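Local coordinates for protein dicer Related Helicase (Caenorhabditis elegans, PDB 6M6Q) that is an RNA helicase of the RIG-I-like receptor family, its N-terminal domain given here, that binds RNA and probably hydrolyses ATP, at residues B[6-10]-B[11-15]; B[173-176]-B[177-181]; B[298-301]-B[302-305]; B[315-318]-B[319-323]. One frame throughout, in Å; residues are numbered along the deposited sequence.

Interaction 1 of 4, residues B[6-10]-B[11-15]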
loop_
_atom_site.group_PDB
_atom_site.type_symbol
_atom_site.label_atom_id
_atom_site.label_comp_id
_atom_site.label_asym_id
_atom_site.label_seq_id
_atom_site.Cartn_x
_atom_site.Cartn_y
_atom_site.Cartn_z
ATOM N N ILE B 6 -25.411 16.561 -21.565
ATOM C CA ILE B 6 -26.191 16.264 -20.327
ATOM C C ILE B 6 -25.261 16.357 -19.105
ATOM O O ILE B 6 -24.221 15.685 -19.100
ATOM C CB ILE B 6 -26.857 14.884 -20.437
ATOM C CG1 ILE B 6 -27.849 14.836 -21.602
ATOM C CG2 ILE B 6 -27.508 14.492 -19.116
ATOM C CD1 ILE B 6 -28.113 13.439 -22.138
ATOM N N ARG B 7 -25.603 17.211 -18.142
ATOM C CA ARG B 7 -24.836 17.395 -16.886
ATOM C C ARG B 7 -25.113 16.209 -15.960
ATOM O O ARG B 7 -26.235 15.664 -16.012
ATOM C CB ARG B 7 -25.208 18.730 -16.236
ATOM C CG ARG B 7 -24.550 19.938 -16.894
ATOM C CD ARG B 7 -25.322 21.244 -16.703
ATOM N NE ARG B 7 -25.889 21.423 -15.361
ATOM C CZ ARG B 7 -27.195 21.572 -15.093
ATOM N NH1 ARG B 7 -28.091 21.539 -16.069
ATOM N NH2 ARG B 7 -27.601 21.728 -13.844
ATOM N N LEU B 8 -24.126 15.817 -15.153
ATOM C CA LEU B 8 -24.239 14.684 -14.191
ATOM C C LEU B 8 -25.427 14.936 -13.250
ATOM O O LEU B 8 -26.271 14.039 -13.131
ATOM C CB LEU B 8 -22.934 14.545 -13.396
ATOM C CG LEU B 8 -22.718 13.199 -12.694
ATOM C CD1 LEU B 8 -21.250 12.855 -12.646
ATOM C CD2 LEU B 8 -23.291 13.188 -11.281
ATOM N N GLU B 9 -25.508 16.134 -12.655
ATOM C CA GLU B 9 -26.498 16.458 -11.589
ATOM C C GLU B 9 -27.926 16.309 -12.142
ATOM O O GLU B 9 -28.836 16.060 -11.319
ATOM C CB GLU B 9 -26.244 17.849 -11.003
ATOM C CG GLU B 9 -26.193 18.961 -12.029
ATOM C CD GLU B 9 -25.434 20.191 -11.558
ATOM O OE1 GLU B 9 -25.851 20.795 -10.538
ATOM O OE2 GLU B 9 -24.408 20.526 -12.189
ATOM N N ASP B 10 -28.100 16.374 -13.476
ATOM C CA ASP B 10 -29.417 16.250 -14.177
ATOM C C ASP B 10 -29.838 14.768 -14.271
ATOM O O ASP B 10 -31.034 14.491 -14.094
ATOM C CB ASP B 10 -29.377 16.875 -15.580
ATOM C CG ASP B 10 -29.057 18.364 -15.602
ATOM O OD1 ASP B 10 -28.563 18.843 -16.653
ATOM O OD2 ASP B 10 -29.322 19.040 -14.582
ATOM N N TYR B 11 -28.891 13.867 -14.569
ATOM C CA TYR B 11 -29.125 12.422 -14.874
ATOM C C TYR B 11 -29.884 11.745 -13.720
ATOM O O TYR B 11 -29.751 12.196 -12.582
ATOM C CB TYR B 11 -27.785 11.723 -15.136
ATOM C CG TYR B 11 -27.872 10.385 -15.828
ATOM C CD1 TYR B 11 -27.920 10.299 -17.215
ATOM C CD2 TYR B 11 -27.838 9.198 -15.109
ATOM C CE1 TYR B 11 -27.964 9.073 -17.864
ATOM C CE2 TYR B 11 -27.897 7.965 -15.741
ATOM C CZ TYR B 11 -27.945 7.901 -17.123
ATOM O OH TYR B 11 -27.998 6.688 -17.752
ATOM N N ASP B 12 -30.556 10.625 -14.008
ATOM C CA ASP B 12 -31.518 9.923 -13.109
ATOM C C ASP B 12 -30.857 9.506 -11.781
ATOM O O ASP B 12 -31.282 10.038 -10.741
ATOM C CB ASP B 12 -32.119 8.704 -13.806
ATOM C CG ASP B 12 -33.514 8.357 -13.319
ATOM O OD1 ASP B 12 -33.894 8.831 -12.203
ATOM O OD2 ASP B 12 -34.208 7.610 -14.041
ATOM N N LYS B 13 -30.013 8.463 -11.800
ATOM C CA LYS B 13 -29.270 7.914 -10.620
ATOM C C LYS B 13 -30.212 7.170 -9.657
ATOM O O LYS B 13 -29.756 6.834 -8.541
ATOM C CB LYS B 13 -28.538 9.020 -9.844
ATOM C CG LYS B 13 -27.330 9.634 -10.537
ATOM C CD LYS B 13 -26.615 10.650 -9.672
ATOM C CE LYS B 13 -26.300 11.931 -10.414
ATOM N NZ LYS B 13 -27.525 12.680 -10.761
ATOM N N SER B 14 -31.443 6.864 -10.068
ATOM C CA SER B 14 -32.432 6.111 -9.243
ATOM C C SER B 14 -32.217 4.603 -9.423
ATOM O O SER B 14 -32.607 3.839 -8.517
ATOM C CB SER B 14 -33.840 6.505 -9.580
ATOM O OG SER B 14 -34.123 6.241 -10.945
ATOM N N LYS B 15 -31.584 4.206 -10.534
ATOM C CA LYS B 15 -31.366 2.790 -10.914
ATOM C C LYS B 15 -30.043 2.267 -10.311
ATOM O O LYS B 15 -29.828 1.036 -10.373
ATOM C CB LYS B 15 -31.387 2.660 -12.440
ATOM C CG LYS B 15 -32.655 3.156 -13.118
ATOM C CD LYS B 15 -33.842 2.256 -12.898
ATOM C CE LYS B 15 -35.167 2.976 -13.034
ATOM N NZ LYS B 15 -35.454 3.830 -11.853
#

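Interaction 2 of 4, residues B[173-176]-B[177-181]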
loop_
_atom_site.group_PDB
_atom_site.type_symbol
_atom_site.label_atom_id
_atom_site.label_comp_id
_atom_site.label_asym_id
_atom_site.label_seq_id
_atom_site.Cartn_x
_atom_site.Cartn_y
_atom_site.Cartn_z
ATOM N N ASP B 173 -12.927 -4.719 4.891
ATOM C CA ASP B 173 -12.911 -4.705 6.373
ATOM C C ASP B 173 -13.915 -3.659 6.846
ATOM O O ASP B 173 -13.805 -2.488 6.394
ATOM C CB ASP B 173 -11.509 -4.421 6.910
ATOM C CG ASP B 173 -11.461 -4.342 8.419
ATOM O OD1 ASP B 173 -11.415 -3.217 8.943
ATOM O OD2 ASP B 173 -11.502 -5.404 9.055
ATOM N N GLU B 174 -14.880 -4.077 7.674
ATOM C CA GLU B 174 -16.001 -3.233 8.194
ATOM C C GLU B 174 -15.449 -1.913 8.779
ATOM O O GLU B 174 -16.004 -0.835 8.420
ATOM C CB GLU B 174 -16.838 -4.045 9.201
ATOM C CG GLU B 174 -17.837 -3.228 10.037
ATOM C CD GLU B 174 -19.014 -2.597 9.299
ATOM O OE1 GLU B 174 -19.262 -2.955 8.124
ATOM O OE2 GLU B 174 -19.690 -1.754 9.910
ATOM N N GLU B 175 -14.395 -1.970 9.612
ATOM C CA GLU B 175 -13.867 -0.788 10.354
ATOM C C GLU B 175 -13.190 0.181 9.366
ATOM O O GLU B 175 -13.399 1.411 9.494
ATOM C CB GLU B 175 -12.918 -1.248 11.473
ATOM C CG GLU B 175 -12.310 -0.112 12.302
ATOM C CD GLU B 175 -13.279 0.822 13.037
ATOM O OE1 GLU B 175 -14.466 0.449 13.218
ATOM O OE2 GLU B 175 -12.837 1.930 13.436
ATOM N N GLU B 176 -12.393 -0.348 8.445
ATOM C CA GLU B 176 -11.584 0.445 7.486
ATOM C C GLU B 176 -12.515 1.224 6.545
ATOM O O GLU B 176 -12.227 2.417 6.258
ATOM C CB GLU B 176 -10.656 -0.491 6.719
ATOM C CG GLU B 176 -9.432 0.186 6.155
ATOM C CD GLU B 176 -8.321 -0.797 5.866
ATOM O OE1 GLU B 176 -8.613 -1.826 5.208
ATOM O OE2 GLU B 176 -7.184 -0.571 6.343
ATOM N N VAL B 177 -13.583 0.590 6.076
ATOM C CA VAL B 177 -14.498 1.182 5.063
ATOM C C VAL B 177 -15.418 2.192 5.759
ATOM O O VAL B 177 -15.828 3.172 5.087
ATOM C CB VAL B 177 -15.284 0.106 4.278
ATOM C CG1 VAL B 177 -16.346 -0.574 5.115
ATOM C CG2 VAL B 177 -15.907 0.685 3.022
ATOM N N THR B 178 -15.682 2.014 7.057
ATOM C CA THR B 178 -16.544 2.929 7.845
ATOM C C THR B 178 -15.770 4.222 8.132
ATOM O O THR B 178 -16.341 5.312 7.897
ATOM C CB THR B 178 -17.069 2.243 9.110
ATOM O OG1 THR B 178 -17.811 1.104 8.669
ATOM C CG2 THR B 178 -17.927 3.154 9.964
ATOM N N ASN B 179 -14.497 4.104 8.536
ATOM C CA ASN B 179 -13.646 5.254 8.936
ATOM C C ASN B 179 -13.399 6.164 7.726
ATOM O O ASN B 179 -13.794 7.331 7.798
ATOM C CB ASN B 179 -12.357 4.788 9.586
ATOM C CG ASN B 179 -12.580 4.263 10.989
ATOM O OD1 ASN B 179 -13.630 4.503 11.591
ATOM N ND2 ASN B 179 -11.593 3.564 11.526
ATOM N N ASN B 180 -12.844 5.638 6.629
ATOM C CA ASN B 180 -12.554 6.454 5.411
ATOM C C ASN B 180 -12.849 5.653 4.140
ATOM O O ASN B 180 -11.967 4.985 3.615
ATOM C CB ASN B 180 -11.110 6.976 5.413
ATOM C CG ASN B 180 -10.845 7.990 4.311
ATOM O OD1 ASN B 180 -11.781 8.580 3.756
ATOM N ND2 ASN B 180 -9.574 8.219 4.004
ATOM N N PRO B 181 -14.070 5.758 3.562
ATOM C CA PRO B 181 -14.412 5.038 2.335
ATOM C C PRO B 181 -13.456 5.297 1.148
ATOM O O PRO B 181 -13.229 4.377 0.359
ATOM C CB PRO B 181 -15.826 5.556 2.002
ATOM C CG PRO B 181 -16.392 5.991 3.335
ATOM C CD PRO B 181 -15.203 6.526 4.095
#

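Interaction 3 of 4, residues B[298-301]-B[302-305]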
loop_
_atom_site.group_PDB
_atom_site.type_symbol
_atom_site.label_atom_id
_atom_site.label_comp_id
_atom_site.label_asym_id
_atom_site.label_seq_id
_atom_site.Cartn_x
_atom_site.Cartn_y
_atom_site.Cartn_z
ATOM N N LYS B 298 -4.513 -20.107 -4.294
ATOM C CA LYS B 298 -3.657 -20.776 -3.277
ATOM C C LYS B 298 -2.449 -21.482 -3.937
ATOM O O LYS B 298 -1.545 -21.892 -3.185
ATOM C CB LYS B 298 -4.493 -21.756 -2.455
ATOM C CG LYS B 298 -5.146 -22.873 -3.252
ATOM C CD LYS B 298 -5.506 -24.083 -2.406
ATOM C CE LYS B 298 -6.151 -25.197 -3.205
ATOM N NZ LYS B 298 -6.580 -26.317 -2.335
ATOM N N ASN B 299 -2.364 -21.523 -5.272
ATOM C CA ASN B 299 -1.472 -22.470 -6.012
ATOM C C ASN B 299 -0.077 -21.882 -6.248
ATOM O O ASN B 299 0.860 -22.674 -6.352
ATOM C CB ASN B 299 -2.044 -22.860 -7.364
ATOM C CG ASN B 299 -3.492 -23.247 -7.274
ATOM O OD1 ASN B 299 -3.815 -24.393 -6.979
ATOM N ND2 ASN B 299 -4.367 -22.280 -7.467
ATOM N N ASP B 300 0.033 -20.574 -6.464
ATOM C CA ASP B 300 1.324 -19.919 -6.829
ATOM C C ASP B 300 1.686 -18.885 -5.760
ATOM O O ASP B 300 0.804 -18.308 -5.138
ATOM C CB ASP B 300 1.272 -19.331 -8.242
ATOM C CG ASP B 300 0.430 -18.079 -8.361
ATOM O OD1 ASP B 300 -0.815 -18.222 -8.462
ATOM O OD2 ASP B 300 1.023 -16.973 -8.392
ATOM N N PRO B 301 2.996 -18.659 -5.489
ATOM C CA PRO B 301 3.420 -17.791 -4.386
ATOM C C PRO B 301 2.929 -16.328 -4.462
ATOM O O PRO B 301 2.816 -15.713 -3.409
ATOM C CB PRO B 301 4.966 -17.848 -4.456
ATOM C CG PRO B 301 5.278 -18.360 -5.865
ATOM C CD PRO B 301 4.134 -19.292 -6.182
ATOM N N ALA B 302 2.692 -15.791 -5.671
ATOM C CA ALA B 302 2.233 -14.396 -5.893
ATOM C C ALA B 302 0.781 -14.236 -5.413
ATOM O O ALA B 302 0.500 -13.281 -4.649
ATOM C CB ALA B 302 2.375 -14.019 -7.345
ATOM N N ASN B 303 -0.111 -15.112 -5.872
ATOM C CA ASN B 303 -1.561 -15.081 -5.533
ATOM C C ASN B 303 -1.758 -15.536 -4.081
ATOM O O ASN B 303 -2.701 -15.053 -3.441
ATOM C CB ASN B 303 -2.387 -15.939 -6.493
ATOM C CG ASN B 303 -2.644 -15.246 -7.810
ATOM O OD1 ASN B 303 -3.165 -14.135 -7.826
ATOM N ND2 ASN B 303 -2.309 -15.893 -8.917
ATOM N N ARG B 304 -0.910 -16.459 -3.612
ATOM C CA ARG B 304 -0.900 -16.996 -2.229
ATOM C C ARG B 304 -0.655 -15.832 -1.278
ATOM O O ARG B 304 -1.379 -15.721 -0.291
ATOM C CB ARG B 304 0.191 -18.068 -2.086
ATOM C CG ARG B 304 -0.116 -19.172 -1.083
ATOM C CD ARG B 304 0.957 -20.245 -1.117
ATOM N NE ARG B 304 2.239 -19.781 -0.583
ATOM C CZ ARG B 304 3.415 -20.366 -0.814
ATOM N NH1 ARG B 304 3.491 -21.432 -1.594
ATOM N NH2 ARG B 304 4.516 -19.870 -0.278
ATOM N N ALA B 305 0.277 -14.954 -1.637
ATOM C CA ALA B 305 0.617 -13.736 -0.870
ATOM C C ALA B 305 -0.561 -12.767 -0.915
ATOM O O ALA B 305 -0.874 -12.178 0.130
ATOM C CB ALA B 305 1.873 -13.102 -1.412
HETATM O O HOH W 1 2.000 -21.756 -3.792
#

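Interaction 4 of 4, residues B[315-318]-B[319-323]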
loop_
_atom_site.group_PDB
_atom_site.type_symbol
_atom_site.label_atom_id
_atom_site.label_comp_id
_atom_site.label_asym_id
_atom_site.label_seq_id
_atom_site.Cartn_x
_atom_site.Cartn_y
_atom_site.Cartn_z
ATOM N N PRO B 315 -5.715 -20.144 5.454
ATOM C CA PRO B 315 -5.292 -21.545 5.409
ATOM C C PRO B 315 -6.014 -22.418 6.460
ATOM O O PRO B 315 -6.307 -23.555 6.153
ATOM C CB PRO B 315 -3.767 -21.502 5.651
ATOM C CG PRO B 315 -3.379 -20.027 5.467
ATOM C CD PRO B 315 -4.621 -19.255 5.878
ATOM N N GLU B 316 -6.307 -21.866 7.649
ATOM C CA GLU B 316 -7.042 -22.569 8.743
ATOM C C GLU B 316 -8.515 -22.750 8.344
ATOM O O GLU B 316 -9.073 -23.816 8.650
ATOM C CB GLU B 316 -6.938 -21.801 10.066
ATOM C CG GLU B 316 -5.535 -21.755 10.648
ATOM C CD GLU B 316 -4.665 -20.658 10.069
ATOM O OE1 GLU B 316 -4.783 -19.492 10.529
ATOM O OE2 GLU B 316 -3.943 -20.947 9.104
ATOM N N GLU B 317 -9.119 -21.740 7.699
ATOM C CA GLU B 317 -10.532 -21.781 7.222
ATOM C C GLU B 317 -10.659 -22.792 6.082
ATOM O O GLU B 317 -11.703 -23.465 6.022
ATOM C CB GLU B 317 -11.014 -20.402 6.779
ATOM C CG GLU B 317 -11.202 -19.432 7.938
ATOM C CD GLU B 317 -12.195 -18.314 7.680
ATOM O OE1 GLU B 317 -11.934 -17.165 8.133
ATOM O OE2 GLU B 317 -13.236 -18.590 7.040
ATOM N N LEU B 318 -9.620 -22.909 5.243
ATOM C CA LEU B 318 -9.543 -23.873 4.108
ATOM C C LEU B 318 -9.558 -25.317 4.642
ATOM O O LEU B 318 -10.309 -26.139 4.072
ATOM C CB LEU B 318 -8.278 -23.593 3.289
ATOM C CG LEU B 318 -8.087 -24.458 2.042
ATOM C CD1 LEU B 318 -9.113 -24.105 0.979
ATOM C CD2 LEU B 318 -6.672 -24.313 1.485
ATOM N N GLU B 319 -8.779 -25.616 5.694
ATOM C CA GLU B 319 -8.697 -26.983 6.283
ATOM C C GLU B 319 -10.022 -27.313 6.992
ATOM O O GLU B 319 -10.514 -28.446 6.803
ATOM C CB GLU B 319 -7.475 -27.135 7.200
ATOM C CG GLU B 319 -7.363 -28.517 7.861
ATOM C CD GLU B 319 -6.975 -29.714 6.974
ATOM O OE1 GLU B 319 -7.671 -29.969 5.963
ATOM O OE2 GLU B 319 -6.007 -30.425 7.328
ATOM N N GLU B 320 -10.580 -26.391 7.778
ATOM C CA GLU B 320 -11.940 -26.558 8.362
ATOM C C GLU B 320 -12.886 -26.992 7.250
ATOM O O GLU B 320 -13.385 -28.130 7.286
ATOM C CB GLU B 320 -12.460 -25.259 8.958
ATOM C CG GLU B 320 -12.141 -25.106 10.427
ATOM C CD GLU B 320 -12.130 -23.668 10.918
ATOM O OE1 GLU B 320 -13.177 -22.989 10.788
ATOM O OE2 GLU B 320 -11.076 -23.226 11.434
ATOM N N ARG B 321 -13.029 -26.144 6.245
ATOM C CA ARG B 321 -14.002 -26.337 5.149
ATOM C C ARG B 321 -13.829 -27.736 4.548
ATOM O O ARG B 321 -14.842 -28.301 4.141
ATOM C CB ARG B 321 -13.839 -25.251 4.089
ATOM C CG ARG B 321 -14.681 -24.014 4.347
ATOM C CD ARG B 321 -14.779 -23.150 3.104
ATOM N NE ARG B 321 -13.492 -22.924 2.440
ATOM C CZ ARG B 321 -12.585 -22.009 2.811
ATOM N NH1 ARG B 321 -11.458 -21.887 2.128
ATOM N NH2 ARG B 321 -12.787 -21.248 3.880
ATOM N N GLU B 322 -12.606 -28.285 4.536
ATOM C CA GLU B 322 -12.296 -29.610 3.919
ATOM C C GLU B 322 -12.488 -30.743 4.943
ATOM O O GLU B 322 -12.706 -31.888 4.498
ATOM C CB GLU B 322 -10.885 -29.633 3.321
ATOM C CG GLU B 322 -10.718 -28.716 2.106
ATOM C CD GLU B 322 -11.810 -28.809 1.038
ATOM O OE1 GLU B 322 -11.963 -29.892 0.440
ATOM O OE2 GLU B 322 -12.484 -27.783 0.780
ATOM N N LYS B 323 -12.442 -30.442 6.245
ATOM C CA LYS B 323 -12.839 -31.398 7.319
ATOM C C LYS B 323 -14.334 -31.698 7.185
ATOM O O LYS B 323 -14.690 -32.892 7.083
ATOM C CB LYS B 323 -12.530 -30.849 8.717
ATOM C CG LYS B 323 -11.333 -31.478 9.407
ATOM C CD LYS B 323 -10.005 -30.993 8.870
ATOM C CE LYS B 323 -8.830 -31.492 9.685
ATOM N NZ LYS B 323 -7.871 -30.413 10.015
HETATM O O HOH W 2 -12.463 -18.631 3.890
#

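Interaction 1 of 4, residues B[6-10]-B[11-15]
Lys13 folds back over the turn before it and meets Leu8. Its CB points toward residues 6-10. CG stands anti to the carbonyl carbon (chi1 -71°). Bends at chi3 and chi4 then swing the end round. Lys13 CE packs on Leu8 CD2 at 3.4 Å, the two side chains crossing at about a right angle. Lys13 NZ at the tip donates to Leu8 O at 3.0 Å. The same Lys13 NZ donates to Tyr11 O at 2.9 Å, from above the plane of that carbonyl. The ammonium group thus ties two backbone carbonyls of one turn. Leu8 O has a second donor: Tyr11 N binds it at 3.0 Å, from the opposite face of its plane. Two donors therefore hold this oxygen. Residues 8-10 have helical backbone angles but not the bonds of a regular helix. The bonds from Asp10 N to Arg7 O and from Tyr11 N to Leu8 O span three residues each, so this is a tight turn in the N-terminal loop ahead of helix 25-29. Arg7 NH1 pairs with Asp10 OD1 at 2.8 Å by charge alone, since the oxygen lies well out of the guanidinium plane. Leu8 and Lys13 both touch Tyr149 of helix 146-152, while the Tyr11 ring meets Phe142 edge-to-face.

Interaction 2 of 4, residues B[173-176]-B[177-181]
Asn179 CG is anti to its carbonyl carbon (chi1 -74°), which brings the amide beside Glu175, one helical turn earlier. Glu175 CG is instead anti to the backbone N, and the chain bends at chi2 (59°) to meet it. Asn179 ND2 donates to Glu175 OE2 at 2.8 Å. The amide approaches from above the carboxylate plane, and the two planes are nearly perpendicular. One residue earlier, Thr178 OG1 donates to the backbone oxygen Glu174 O at 2.7 Å. Thr178 N reaches Glu174 O at 3.2 Å from the opposite face of its plane, so this carbonyl has two donors. Asp173 is the N-cap of helix 174-179: its OD1 accepts from Glu176 N at 3.1 Å. Val177 is buried, with CG1 against Glu174 O at 3.3 Å and Pro23 nearby. The carboxylate of Glu176 turns elsewhere, to a salt bridge with Arg189. Glu175 and Asn179 also pack on His110 and Val114 of the second subunit. A leucine in place of Asn179 would probably leave Glu175 OE2 without this donor and its carboxylate freer to turn. The short helix thus draws on side chains as well as backbone bonds: a carboxylate caps its start, and a hydroxyl and an amide add bonds further along.

Interaction 3 of 4, residues B[298-301]-B[302-305]
Asp300 and Asn303 make the main side-chain hydrogen bond. Asn303 ND2 donates to Asp300 OD1 at 2.8 Å. The bond is fairly straight, at 165°, and lies close to the amide plane. It uses the syn lone pair of OD1, and the carboxylate and amide planes are perpendicular. Asn303 OD1 accepts from Arg195 N, so the buried amide is bonded at both ends. The other carboxylate oxygen, Asp300 OD2, accepts weak bonds from two backbone amides, Asn303 N at 3.3 Å and Ala302 N at 3.4 Å. Asp300 CG sits between its own N and carbonyl carbon (chi1 73°), which turns the carboxylate over these amides. Two bonds are backbone only: Arg304 N to Asp300 O at 2.9 Å, and Ala305 N to Pro301 O at 3.2 Å. Packing is lighter. Arg304 CD lies near Lys298 O, and Pro301 CA covers one face of the guanidinium. One water accepts from Arg304 NH1 and donates weakly to Asn299 O. The charge of Arg304 is met across the dimer, in a salt bridge to Glu316 of the second subunit. This is an aspartate N-cap with proline as the first residue of helix 301-310, its carboxylate held in place by the asparagine three residues on.

Interaction 4 of 4, residues B[315-318]-B[319-323]
Arg321 lays its guanidinium flat against the preceding helical turn, over Glu317 O and Leu318 CA. Glu317 O lies 3.2 Å and Leu318 CA 3.4 Å from the guanidinium plane, both on one face and toward its rim. The side chain starts toward the earlier residues, and a bend at chi3 (-47°) folds its end back along the helix. Arg321 NH1 touches Leu318 CD1 at 3.4 Å, and Arg321 NH2 lies beside Glu317 CB at 3.5 Å. Glu317 O is poorly placed for a hydrogen bond from NH2. Arg321 N instead donates to Glu317 O, at 3.0 Å. The carboxylate of Glu317 stops short of a salt bridge: Glu317 OE2 is 4.2 Å from Arg321 NH2, and the carboxylate and guanidinium planes are 64° apart. A water joins them, donating to Glu317 OE2 and accepting weakly from Arg321 NH2. An alanine at Arg321 is likely to uncover Leu318 and to leave the Glu317 carboxylate without its nearby positive charge. Further along, Lys323 NZ pairs with Glu319 OE2 at 3.3 Å. Glu316 turns to the other chain and forms a salt bridge with Arg304 of the second subunit. Leu318 touches Asp295, and Arg321 touches Tyr291 and Ile294, all of helix 288-295. Glutamate is frequent here, and the positive groups probably ease the crowding of negative charge. The arrangement is that of a regular alpha-helix, the C-terminal helix 314-333. Its backbone bonds span four residues, as from Glu320 N to Glu316 O, and its arginine lies back over the previous turn.

How the interactions relate
Interactions 1, 2 and 4 lie at the surface; interaction 3 is partly buried. None spans distant parts of the chain. Interaction 1 is a turn in a loop, with a lysine gripping carbonyls. Interactions 2 and 3 both start a helix with an aspartate cap. Interaction 4 lies within a longer helix and relies on backbone bonds, charge and flat packing. Interactions 3 and 4 touch, Lys298 CD lying 4.1 Å from Leu318 CD2, and their helices 301-310 and 314-333 follow each other. Interactions 2, 3 and 4 also meet the second subunit. Interaction 1 stands apart, its centre about 42 Å from that of interaction 3.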